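Side-chain contacts in uncharacterized protein (Methanothermobacter thermautotrophicus, PDB 1IHN), which is of unknown function, a small single-chain protein of the DUF498 family with a fold that was new when its structure was solved: residues 21-24 against 30-33; 82-87 against 92-97; 86-91 against 107-112. All coordinates share one frame; numbering follows the deposited sequence.

Contact 1: residues 21-24 against 30-33; sequences SDIV and SVTP
Val31 opens the pairing by setting its methyl CG1 against the flank of Ile23, 3.9 Å from Ile23 CB, where the two side chains meet at a slant. Ile23 CG2 and CD1 come up to that same methyl, so one branch of the valine meets three carbons of the isoleucine. The Val31 backbone adds a C-H...O contact, its CA 3.3 Å from Val24 O. Thr32 follows as the antiparallel hydrogen-bonded partner of Val24: Val24 N donates to Thr32 O at 2.8 Å, and Thr32 N donates in return to Val24 O at 3.1 Å. Both side chains of this pair rise from one face of the sheet and also touch helix 52-58, through Glu56. Thr32 OG1 sits between its backbone N and carbonyl carbon (chi1 57°), which brings it within 3.6 Å of Val24 CB; its polar partner is His26 NE2. At Pro33 the pairing with Ile23 is of the non-hydrogen-bonded kind, with CA atoms 4.7 Å apart and side chains diverging. Pro33 CB points away from the partner strand, and Pro33 O lies 4.2 Å from Val24 CG2. Its missing N-H costs this pair nothing, since in such a pair that position points away from the partner strand. Together the two strands form a beta hairpin at the margin of the five-stranded mixed sheet.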
loop_
_atom_site.group_PDB
_atom_site.type_symbol
_atom_site.label_atom_id
_atom_site.label_comp_id
_atom_site.label_asym_id
_atom_site.label_seq_id
_atom_site.Cartn_x
_atom_site.Cartn_y
_atom_site.Cartn_z
ATOM N N SER A 21 -5.092 10.259 2.037
ATOM C CA SER A 21 -5.496 9.266 3.018
ATOM C C SER A 21 -4.885 7.946 2.565
ATOM O O SER A 21 -4.425 7.841 1.431
ATOM C CB SER A 21 -7.022 9.168 3.066
ATOM O OG SER A 21 -7.552 8.943 1.771
ATOM N N ASP A 22 -4.864 6.945 3.441
ATOM C CA ASP A 22 -4.293 5.649 3.079
ATOM C C ASP A 22 -5.095 4.983 1.967
ATOM O O ASP A 22 -6.321 5.028 1.964
ATOM C CB ASP A 22 -4.246 4.733 4.299
ATOM C CG ASP A 22 -3.170 5.137 5.289
ATOM O OD1 ASP A 22 -2.642 6.263 5.171
ATOM O OD2 ASP A 22 -2.862 4.329 6.190
ATOM N N ILE A 23 -4.399 4.355 1.024
ATOM C CA ILE A 23 -5.080 3.710 -0.086
ATOM C C ILE A 23 -4.564 2.328 -0.426
ATOM O O ILE A 23 -3.463 1.928 -0.034
ATOM C CB ILE A 23 -4.986 4.554 -1.386
ATOM C CG1 ILE A 23 -3.518 4.732 -1.785
ATOM C CG2 ILE A 23 -5.652 5.919 -1.181
ATOM C CD1 ILE A 23 -3.308 5.378 -3.156
ATOM N N VAL A 24 -5.391 1.614 -1.174
ATOM C CA VAL A 24 -5.081 0.283 -1.659
ATOM C C VAL A 24 -5.055 0.393 -3.187
ATOM O O VAL A 24 -6.032 0.839 -3.799
ATOM C CB VAL A 24 -6.178 -0.734 -1.274
ATOM C CG1 VAL A 24 -5.887 -2.087 -1.924
ATOM C CG2 VAL A 24 -6.262 -0.868 0.243
ATOM N N SER A 30 -7.021 0.144 -10.114
ATOM C CA SER A 30 -8.070 0.747 -9.299
ATOM C C SER A 30 -7.537 1.151 -7.928
ATOM O O SER A 30 -6.530 0.626 -7.454
ATOM C CB SER A 30 -9.235 -0.230 -9.113
ATOM O OG SER A 30 -9.922 -0.452 -10.329
ATOM N N VAL A 31 -8.226 2.091 -7.295
ATOM C CA VAL A 31 -7.845 2.570 -5.985
ATOM C C VAL A 31 -9.058 2.586 -5.064
ATOM O O VAL A 31 -10.121 3.070 -5.443
ATOM C CB VAL A 31 -7.304 4.010 -6.041
ATOM C CG1 VAL A 31 -7.072 4.520 -4.629
ATOM C CG2 VAL A 31 -6.024 4.067 -6.857
ATOM N N THR A 32 -8.889 2.048 -3.861
ATOM C CA THR A 32 -9.949 2.041 -2.864
ATOM C C THR A 32 -9.341 2.468 -1.534
ATOM O O THR A 32 -8.122 2.371 -1.330
ATOM C CB THR A 32 -10.594 0.649 -2.699
ATOM O OG1 THR A 32 -9.591 -0.313 -2.354
ATOM C CG2 THR A 32 -11.286 0.229 -3.986
ATOM N N PRO A 33 -10.177 2.971 -0.617
ATOM C CA PRO A 33 -9.694 3.412 0.693
ATOM C C PRO A 33 -9.170 2.230 1.497
ATOM O O PRO A 33 -9.734 1.136 1.441
ATOM C CB PRO A 33 -10.944 4.019 1.341
ATOM C CG PRO A 33 -11.796 4.418 0.168
ATOM C CD PRO A 33 -11.616 3.245 -0.762
#

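Contact 2: residues 82-87 against 92-97; sequences DATVLP and IKRYNE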
loop_
_atom_site.group_PDB
_atom_site.type_symbol
_atom_site.label_atom_id
_atom_site.label_comp_id
_atom_site.label_asym_id
_atom_site.label_seq_id
_atom_site.Cartn_x
_atom_site.Cartn_y
_atom_site.Cartn_z
ATOM N N ASP A 82 4.929 -12.697 1.939
ATOM C CA ASP A 82 5.830 -12.434 0.824
ATOM C C ASP A 82 5.818 -10.941 0.504
ATOM O O ASP A 82 6.704 -10.437 -0.188
ATOM C CB ASP A 82 5.398 -13.236 -0.401
ATOM N N ALA A 83 4.811 -10.240 1.020
ATOM C CA ALA A 83 4.665 -8.806 0.791
ATOM C C ALA A 83 5.920 -8.011 1.137
ATOM O O ALA A 83 6.575 -8.260 2.150
ATOM C CB ALA A 83 3.477 -8.274 1.583
ATOM N N THR A 84 6.238 -7.045 0.285
ATOM C CA THR A 84 7.406 -6.192 0.466
ATOM C C THR A 84 7.059 -4.930 1.249
ATOM O O THR A 84 6.340 -4.067 0.750
ATOM C CB THR A 84 7.973 -5.768 -0.896
ATOM O OG1 THR A 84 8.317 -6.934 -1.647
ATOM C CG2 THR A 84 9.196 -4.887 -0.722
ATOM N N VAL A 85 7.571 -4.820 2.472
ATOM C CA VAL A 85 7.308 -3.647 3.291
ATOM C C VAL A 85 8.465 -2.661 3.173
ATOM O O VAL A 85 9.628 -3.023 3.362
ATOM C CB VAL A 85 7.117 -4.021 4.773
ATOM C CG1 VAL A 85 6.769 -2.777 5.580
ATOM C CG2 VAL A 85 6.018 -5.056 4.904
ATOM N N LEU A 86 8.137 -1.411 2.862
ATOM C CA LEU A 86 9.141 -0.367 2.696
ATOM C C LEU A 86 8.564 0.989 3.070
ATOM O O LEU A 86 7.346 1.180 3.048
ATOM C CB LEU A 86 9.600 -0.307 1.233
ATOM C CG LEU A 86 10.341 -1.512 0.653
ATOM C CD1 LEU A 86 10.417 -1.395 -0.857
ATOM C CD2 LEU A 86 11.738 -1.588 1.260
ATOM N N PRO A 87 9.432 1.945 3.443
ATOM C CA PRO A 87 8.913 3.267 3.791
ATOM C C PRO A 87 8.149 3.686 2.540
ATOM O O PRO A 87 8.579 3.381 1.427
ATOM C CB PRO A 87 10.182 4.084 4.010
ATOM C CG PRO A 87 11.134 3.067 4.563
ATOM C CD PRO A 87 10.888 1.873 3.663
ATOM N N ILE A 92 6.708 3.392 -3.314
ATOM C CA ILE A 92 6.140 3.813 -4.594
ATOM C C ILE A 92 7.133 3.680 -5.733
ATOM O O ILE A 92 6.746 3.440 -6.874
ATOM C CB ILE A 92 5.636 5.277 -4.567
ATOM C CG1 ILE A 92 6.797 6.233 -4.300
ATOM C CG2 ILE A 92 4.558 5.438 -3.517
ATOM C CD1 ILE A 92 6.472 7.666 -4.649
ATOM N N LYS A 93 8.416 3.849 -5.425
ATOM C CA LYS A 93 9.447 3.718 -6.444
ATOM C C LYS A 93 9.493 2.264 -6.883
ATOM O O LYS A 93 9.559 1.966 -8.076
ATOM C CB LYS A 93 10.820 4.116 -5.891
ATOM C CG LYS A 93 10.999 5.601 -5.621
ATOM C CD LYS A 93 12.436 5.898 -5.213
ATOM C CE LYS A 93 12.628 7.367 -4.851
ATOM N NZ LYS A 93 14.030 7.655 -4.416
ATOM N N ARG A 94 9.464 1.370 -5.898
ATOM C CA ARG A 94 9.507 -0.065 -6.141
ATOM C C ARG A 94 8.275 -0.509 -6.922
ATOM O O ARG A 94 8.358 -1.385 -7.786
ATOM C CB ARG A 94 9.578 -0.817 -4.809
ATOM C CG ARG A 94 9.670 -2.332 -4.939
ATOM C CD ARG A 94 10.991 -2.762 -5.574
ATOM N NE ARG A 94 12.130 -2.476 -4.706
ATOM C CZ ARG A 94 12.514 -3.246 -3.692
ATOM N NH1 ARG A 94 11.857 -4.365 -3.413
ATOM N NH2 ARG A 94 13.550 -2.888 -2.947
ATOM N N TYR A 95 7.131 0.093 -6.603
ATOM C CA TYR A 95 5.885 -0.227 -7.286
ATOM C C TYR A 95 6.000 0.181 -8.748
ATOM O O TYR A 95 5.660 -0.595 -9.649
ATOM C CB TYR A 95 4.705 0.525 -6.657
ATOM C CG TYR A 95 3.426 0.397 -7.461
ATOM C CD1 TYR A 95 2.516 -0.631 -7.215
ATOM C CD2 TYR A 95 3.153 1.278 -8.508
ATOM C CE1 TYR A 95 1.364 -0.776 -7.998
ATOM C CE2 TYR A 95 2.013 1.141 -9.294
ATOM C CZ TYR A 95 1.126 0.116 -9.038
ATOM O OH TYR A 95 0.017 -0.018 -9.843
ATOM N N ASN A 96 6.467 1.407 -8.981
ATOM C CA ASN A 96 6.615 1.903 -10.343
ATOM C C ASN A 96 7.549 0.985 -11.113
ATOM O O ASN A 96 7.337 0.723 -12.297
ATOM C CB ASN A 96 7.148 3.345 -10.356
ATOM C CG ASN A 96 6.086 4.371 -9.959
ATOM O OD1 ASN A 96 4.878 4.118 -10.069
ATOM N ND2 ASN A 96 6.534 5.541 -9.516
ATOM N N GLU A 97 8.572 0.484 -10.426
ATOM C CA GLU A 97 9.538 -0.426 -11.033
ATOM C C GLU A 97 8.862 -1.659 -11.603
ATOM O O GLU A 97 8.960 -1.940 -12.794
ATOM C CB GLU A 97 10.562 -0.886 -9.998
ATOM C CG GLU A 97 11.848 -0.101 -9.965
ATOM C CD GLU A 97 12.793 -0.632 -8.909
ATOM O OE1 GLU A 97 13.051 -1.855 -8.910
ATOM O OE2 GLU A 97 13.274 0.168 -8.079
#
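Leu86 and Arg94 face each other across the start of a beta-alpha-beta crossover, in which strand 84-86 leads through helix 88-100 to strand 105-109, parallel to it. Strand 64-68 lies between these two strands, and the helix packs across this part of the mixed sheet, with Arg94 also touching Ile66. The strand and helix backbones remain well apart here: the nearest CA atoms, those of Leu86 and Arg94, are 8.8 Å from each other. Side chains bridge the gap. The arginine leaves the helix with CG opposite its backbone N (chi1 -178°), then bends twice, at chi2 66° and chi3 67°, so that the chain curls and presents its guanidinium flat to the leucine. Leu86 CD1 stands over the centre of one face, 3.9 Å from the plane, like a peg against a plate, and the two side chains run nearly at right angles. The same methyl also lies 4.1 Å from Arg94 CB, so the curled arginine meets it with both its root and its head. Thr84, two residues back along the strand and directed to the same side, extends this apolar footing. Its methyl CG2, not its hydroxyl, does the touching; it comes to the guanidinium obliquely and crosses the arginine at about a right angle. The meeting is thus one of van der Waals contact at the protein surface, in which a charged group uses a broad face against carbon while its N-H groups point along its own plane. At the shortest approach of the two segments, Thr84 CG2 lies 3.8 Å from Arg94 NH1.

Contact 3: residues 86-91 against 107-112; sequences LPTCEA and AIIHVT
Thr88 and Ile109 bring the first turn of helix 88-100 to the end of strand 105-109, their CA atoms 6.4 Å apart. The turn starts from Pro87 at the N-cap position, whose carbonyl oxygen accepts two backbone bonds, from Glu90 N at 2.8 Å and from Ala91 N at 2.7 Å. From this turn Thr88 points at the strand and divides its two branches between different tasks. Its methyl CG2 meets Ile109 CG2 at 3.3 Å as the two side chains slant past one another; so short a separation may partly reflect an uncertain placing of the threonine. Its hydroxyl turns to the next residue: Thr88 OG1 donates to His110 O at 2.6 Å, although the positions of both oxygens are less certain than the short distance suggests. OG1 also has a weak bond with Gly70 N. Ile109 reaches the helix a second time: with CG1 beside its backbone N (chi1 -56°) and a further bend at chi2 -68°, CD1 swings toward the helix and comes 4.4 Å from Ala91 CB. The His110 imidazole has partners of its own: ND1 is hydrogen-bonded with Asp22 OD2, and Thr112 N lies 4.0 Å above one ring face. The contact is buried against the small antiparallel sheet: Val12 of strand 11-14 touches both Thr88 and Ile109, Phe4 of strand 4-8 rests on Ile109, and the Cys7-Cys89 disulfide ties strand 4-8 to the same helical turn.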
loop_
_atom_site.group_PDB
_atom_site.type_symbol
_atom_site.label_atom_id
_atom_site.label_comp_id
_atom_site.label_asym_id
_atom_site.label_seq_id
_atom_site.Cartn_x
_atom_site.Cartn_y
_atom_site.Cartn_z
ATOM N N LEU A 86 8.137 -1.411 2.862
ATOM C CA LEU A 86 9.141 -0.367 2.696
ATOM C C LEU A 86 8.564 0.989 3.070
ATOM O O LEU A 86 7.346 1.180 3.048
ATOM C CB LEU A 86 9.600 -0.307 1.233
ATOM C CG LEU A 86 10.341 -1.512 0.653
ATOM C CD1 LEU A 86 10.417 -1.395 -0.857
ATOM C CD2 LEU A 86 11.738 -1.588 1.260
ATOM N N PRO A 87 9.432 1.945 3.443
ATOM C CA PRO A 87 8.913 3.267 3.791
ATOM C C PRO A 87 8.149 3.686 2.540
ATOM O O PRO A 87 8.579 3.381 1.427
ATOM C CB PRO A 87 10.182 4.084 4.010
ATOM C CG PRO A 87 11.134 3.067 4.563
ATOM C CD PRO A 87 10.888 1.873 3.663
ATOM N N THR A 88 7.029 4.371 2.716
ATOM C CA THR A 88 6.188 4.765 1.592
ATOM C C THR A 88 6.876 5.372 0.373
ATOM O O THR A 88 6.671 4.902 -0.747
ATOM C CB THR A 88 5.059 5.702 2.065
ATOM O OG1 THR A 88 4.287 5.026 3.063
ATOM C CG2 THR A 88 4.137 6.066 0.918
ATOM N N CYS A 89 7.691 6.402 0.563
ATOM C CA CYS A 89 8.339 7.009 -0.591
ATOM C C CYS A 89 9.303 6.055 -1.303
ATOM O O CYS A 89 9.645 6.263 -2.465
ATOM C CB CYS A 89 9.021 8.320 -0.191
ATOM S SG CYS A 89 7.831 9.637 0.262
ATOM N N GLU A 90 9.731 5.004 -0.611
ATOM C CA GLU A 90 10.603 3.998 -1.221
ATOM C C GLU A 90 9.702 2.925 -1.832
ATOM O O GLU A 90 10.054 2.270 -2.812
ATOM C CB GLU A 90 11.516 3.352 -0.173
ATOM C CG GLU A 90 12.779 4.142 0.131
ATOM C CD GLU A 90 13.577 3.558 1.288
ATOM O OE1 GLU A 90 13.881 2.342 1.264
ATOM O OE2 GLU A 90 13.906 4.324 2.219
ATOM N N ALA A 91 8.524 2.760 -1.245
ATOM C CA ALA A 91 7.568 1.770 -1.716
ATOM C C ALA A 91 7.000 2.114 -3.086
ATOM O O ALA A 91 6.834 1.230 -3.928
ATOM C CB ALA A 91 6.434 1.613 -0.703
ATOM N N ALA A 107 -0.689 -2.724 -4.050
ATOM C CA ALA A 107 -0.073 -2.090 -2.898
ATOM C C ALA A 107 -1.058 -1.496 -1.910
ATOM O O ALA A 107 -2.213 -1.226 -2.235
ATOM C CB ALA A 107 0.902 -1.003 -3.367
ATOM N N ILE A 108 -0.579 -1.327 -0.685
ATOM C CA ILE A 108 -1.343 -0.708 0.382
ATOM C C ILE A 108 -0.360 0.347 0.866
ATOM O O ILE A 108 0.738 0.024 1.320
ATOM C CB ILE A 108 -1.668 -1.687 1.534
ATOM C CG1 ILE A 108 -2.537 -2.837 1.016
ATOM C CG2 ILE A 108 -2.374 -0.935 2.652
ATOM C CD1 ILE A 108 -3.021 -3.799 2.089
ATOM N N ILE A 109 -0.756 1.607 0.739
ATOM C CA ILE A 109 0.089 2.725 1.111
ATOM C C ILE A 109 -0.407 3.499 2.322
ATOM O O ILE A 109 -1.581 3.858 2.406
ATOM C CB ILE A 109 0.205 3.725 -0.061
ATOM C CG1 ILE A 109 0.714 3.009 -1.319
ATOM C CG2 ILE A 109 1.092 4.899 0.344
ATOM C CD1 ILE A 109 2.150 2.527 -1.239
ATOM N N HIS A 110 0.509 3.758 3.250
ATOM C CA HIS A 110 0.216 4.532 4.453
ATOM C C HIS A 110 0.880 5.885 4.192
ATOM O O HIS A 110 2.098 5.955 4.006
ATOM C CB HIS A 110 0.831 3.845 5.676
ATOM C CG HIS A 110 0.571 4.552 6.971
ATOM N ND1 HIS A 110 -0.690 4.927 7.377
ATOM C CD2 HIS A 110 1.411 4.903 7.976
ATOM C CE1 HIS A 110 -0.618 5.477 8.578
ATOM N NE2 HIS A 110 0.644 5.475 8.963
ATOM N N VAL A 111 0.088 6.953 4.168
ATOM C CA VAL A 111 0.629 8.284 3.882
ATOM C C VAL A 111 1.245 9.077 5.035
ATOM O O VAL A 111 1.895 10.092 4.798
ATOM C CB VAL A 111 -0.432 9.178 3.203
ATOM C CG1 VAL A 111 -0.728 8.650 1.810
ATOM C CG2 VAL A 111 -1.705 9.220 4.047
ATOM N N THR A 112 1.044 8.631 6.271
ATOM C CA THR A 112 1.606 9.330 7.425
ATOM C C THR A 112 2.584 8.423 8.164
ATOM O O THR A 112 2.999 7.392 7.638
ATOM C CB THR A 112 0.502 9.772 8.413
ATOM O OG1 THR A 112 -0.227 8.625 8.864
ATOM C CG2 THR A 112 -0.456 10.746 7.749
#

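All three contacts reach the five-stranded mixed sheet. Contact 1 comes first along the chain and forms its hairpin margin; contacts 2 and 3 start together at Leu86 and Pro87 and share helix 88-100. Their centres lie about 8 Å apart, whereas the centres of contacts 1 and 2 are about 15 Å apart on opposite sides of the chain's centre, and these two do not touch. Contact 3 mediates between them: its centre about 12 Å from that of contact 1, it is joined to it through the neighbouring strands 23-25 and 105-109, and it meets contact 2 where Tyr95 packs on Ala107. The series thus runs from one outermost strand of the sheet to the other, linking hairpin and crossover in one compact fold.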